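Long-range contact in molybdenum-binding-protein (Azotobacter vinelandii, PDB 1H9M), which binds molybdate in the cytoplasm and probably serves molybdenum storage and homeostasis: residues Gly14-Leu19 and Lys56-Val61. Numbering follows the deposited sequence. Where two conformers were deposited one is given.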
ATOM      1  N   GLY A  14      -4.104 -21.054   1.140  1.00 19.12           N
ATOM      2  CA  GLY A  14      -4.383 -21.338   2.540  1.00 21.50           C
ATOM      3  C   GLY A  14      -5.840 -21.550   2.840  1.00 21.46           C
ATOM      4  O   GLY A  14      -6.677 -21.628   1.950  1.00 21.46           O
ATOM      5  N   THR A  15      -6.140 -21.648   4.138  1.00 21.79           N
ATOM      6  CA  THR A  15      -7.513 -21.817   4.589  0.50 21.63           C
ATOM      7  C   THR A  15      -7.859 -20.814   5.707  1.00 18.73           C
ATOM      8  O   THR A  15      -7.020 -20.572   6.594  1.00 22.41           O
ATOM      9  CB  THR A  15      -7.924 -23.191   5.200  0.50 22.55           C
ATOM     10  OG1 THR A  15      -6.961 -23.444   6.234  0.50 26.74           O
ATOM     11  CG2 THR A  15      -7.745 -24.285   4.146  0.50 25.09           C
ATOM     12  N   VAL A  16      -9.060 -20.298   5.605  1.00 21.54           N
ATOM     13  CA  VAL A  16      -9.549 -19.370   6.615  1.00 20.57           C
ATOM     14  C   VAL A  16      -9.600 -20.098   7.958  1.00 25.06           C
ATOM     15  O   VAL A  16     -10.203 -21.188   8.037  1.00 29.51           O
ATOM     16  CB  VAL A  16     -10.908 -18.745   6.275  1.00 15.63           C
ATOM     17  CG1 VAL A  16     -11.355 -17.861   7.425  1.00 20.79           C
ATOM     18  CG2 VAL A  16     -10.836 -17.921   4.990  1.00 20.89           C
ATOM     19  N   SER A  17      -8.986 -19.542   8.989  1.00 24.59           N
ATOM     20  CA  SER A  17      -9.117 -20.180  10.303  1.00 22.63           C
ATOM     21  C   SER A  17     -10.082 -19.417  11.183  1.00 30.74           C
ATOM     22  O   SER A  17     -10.657 -19.954  12.163  1.00 28.21           O
ATOM     23  CB  SER A  17      -7.718 -20.275  10.908  1.00 28.45           C
ATOM     24  OG  SER A  17      -7.186 -18.964  10.980  1.00 32.64           O
ATOM     25  N   ALA A  18     -10.364 -18.160  10.815  1.00 24.24           N
ATOM     26  CA  ALA A  18     -11.350 -17.393  11.573  1.00 23.39           C
ATOM     27  C   ALA A  18     -11.649 -16.099  10.833  1.00 24.03           C
ATOM     28  O   ALA A  18     -10.753 -15.639  10.104  1.00 23.22           O
ATOM     29  CB  ALA A  18     -10.871 -17.056  12.967  1.00 28.31           C
ATOM     30  N   LEU A  19     -12.815 -15.539  11.107  1.00 21.64           N
ATOM     31  CA  LEU A  19     -13.280 -14.317  10.484  1.00 23.39           C
ATOM     32  C   LEU A  19     -13.919 -13.455  11.581  1.00 25.91           C
ATOM     33  O   LEU A  19     -14.700 -14.015  12.385  1.00 24.47           O
ATOM     34  CB  LEU A  19     -14.342 -14.571   9.431  1.00 21.88           C
ATOM     35  CG  LEU A  19     -15.175 -13.495   8.797  1.00 25.33           C
ATOM     36  CD1 LEU A  19     -14.330 -12.750   7.759  1.00 29.05           C
ATOM     37  CD2 LEU A  19     -16.485 -13.909   8.119  1.00 34.02           C
ATOM     38  N   LYS A  56     -12.794 -22.130   4.675  1.00 23.52           N
ATOM     39  CA  LYS A  56     -12.807 -21.861   3.232  1.00 19.69           C
ATOM     40  C   LYS A  56     -11.406 -21.818   2.635  1.00 22.47           C
ATOM     41  O   LYS A  56     -10.518 -21.150   3.261  1.00 22.05           O
ATOM     42  CB  LYS A  56     -13.495 -20.496   2.947  1.00 24.69           C
ATOM     43  CG  LYS A  56     -13.564 -20.277   1.441  1.00 27.84           C
ATOM     44  CD  LYS A  56     -14.670 -19.335   1.023  1.00 36.84           C
ATOM     45  CE  LYS A  56     -15.364 -19.890  -0.221  1.00 40.52           C
ATOM     46  NZ  LYS A  56     -16.382 -18.945  -0.766  1.00 44.43           N
ATOM     47  N   GLU A  57     -11.188 -22.514   1.495  1.00 22.83           N
ATOM     48  CA  GLU A  57      -9.802 -22.399   0.931  1.00 20.61           C
ATOM     49  C   GLU A  57      -9.788 -21.070   0.128  1.00 21.30           C
ATOM     50  O   GLU A  57     -10.696 -20.640  -0.645  1.00 25.09           O
ATOM     51  CB  GLU A  57      -9.238 -23.662   0.380  1.00 37.81           C
ATOM     52  CG  GLU A  57      -9.935 -24.970   0.776  1.00 42.30           C
ATOM     53  CD  GLU A  57      -9.915 -25.945  -0.386  1.00 51.51           C
ATOM     54  OE1 GLU A  57     -10.345 -25.520  -1.477  1.00 60.03           O
ATOM     55  OE2 GLU A  57      -9.462 -27.089  -0.206  1.00 57.17           O
ATOM     56  N   VAL A  58      -8.631 -20.411   0.350  1.00 20.91           N
ATOM     57  CA  VAL A  58      -8.419 -19.103  -0.285  0.60 21.23           C
ATOM     58  C   VAL A  58      -6.969 -18.956  -0.721  1.00 21.50           C
ATOM     59  O   VAL A  58      -6.084 -19.788  -0.471  1.00 21.86           O
ATOM     60  CB  VAL A  58      -8.629 -17.949   0.730  0.60 13.15           C
ATOM     61  CG1 VAL A  58     -10.125 -17.962   1.172  0.60 13.81           C
ATOM     62  CG2 VAL A  58      -7.740 -18.145   1.941  0.60 15.66           C
ATOM     63  N   VAL A  59      -6.678 -17.931  -1.531  1.00 20.18           N
ATOM     64  CA  VAL A  59      -5.339 -17.469  -1.837  1.00 17.86           C
ATOM     65  C   VAL A  59      -5.163 -16.026  -1.251  1.00 16.93           C
ATOM     66  O   VAL A  59      -6.163 -15.332  -1.098  1.00 18.20           O
ATOM     67  CB  VAL A  59      -5.038 -17.400  -3.353  1.00 24.74           C
ATOM     68  CG1 VAL A  59      -4.821 -18.895  -3.714  1.00 24.54           C
ATOM     69  CG2 VAL A  59      -6.031 -16.546  -4.111  1.00 19.61           C
ATOM     70  N   ALA A  60      -3.943 -15.778  -0.793  1.00 18.18           N
ATOM     71  CA  ALA A  60      -3.617 -14.424  -0.271  1.00 16.33           C
ATOM     72  C   ALA A  60      -2.664 -13.851  -1.335  1.00 16.45           C
ATOM     73  O   ALA A  60      -1.697 -14.515  -1.702  1.00 20.89           O
ATOM     74  CB  ALA A  60      -2.850 -14.629   1.014  1.00 21.06           C
ATOM     75  N   VAL A  61      -2.871 -12.645  -1.802  1.00 15.56           N
ATOM     76  CA  VAL A  61      -2.129 -12.024  -2.886  1.00 14.96           C
ATOM     77  C   VAL A  61      -1.439 -10.748  -2.355  1.00 13.90           C
ATOM     78  O   VAL A  61      -2.172  -9.907  -1.835  1.00 16.27           O
ATOM     79  CB  VAL A  61      -3.133 -11.624  -3.990  1.00 16.36           C
ATOM     80  CG1 VAL A  61      -2.426 -10.960  -5.152  1.00 18.76           C
ATOM     81  CG2 VAL A  61      -3.824 -12.953  -4.412  1.00 20.50           C
TER
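G14 and V58 face each other as an antiparallel hydrogen-bonded pair, a compact example of how strongly twisted strands of an OB-type fold stay joined. G14 N donates a hydrogen bond to V58 O at 2.8 Å, and V58 N returns an almost straight bond of equal length to G14 O. Two positions along, past the T15-E57 pair, V16 N donates to K56 O at 2.9 Å, an oxygen that also takes a CA-H contact from T15 CA at 3.4 Å. Beyond this the strands diverge: the N-to-C directions of the short segments differ by 108°.

The tight side is the face of V16 and V58, both buried. V16 CG2 meets V58 CG1 at 3.9 Å, the two valines crossing at about a right angle. With V58 chi1 at -65°, CG1 sits beside its backbone N, where V16 meets it, and CG2 lies over the G14 carbonyl, 3.6 Å from its oxygen. V58 and T15 each have a second conformer, so their methyl contacts are less certain than the backbone bonds.

The T15 and E57 face is looser and more open to solvent: T15 CG2 is 4.1 Å from E57 CG, and the bent glutamate chain leads away.

K56 NZ is hydrogen-bonded to L50 O, just after helix 44-49. Strand 10-21 continues the sheet to strand 25-32, where V16 rests on V28, while strand 57-62 pairs with strand 140-143, whose V143 packs against V58.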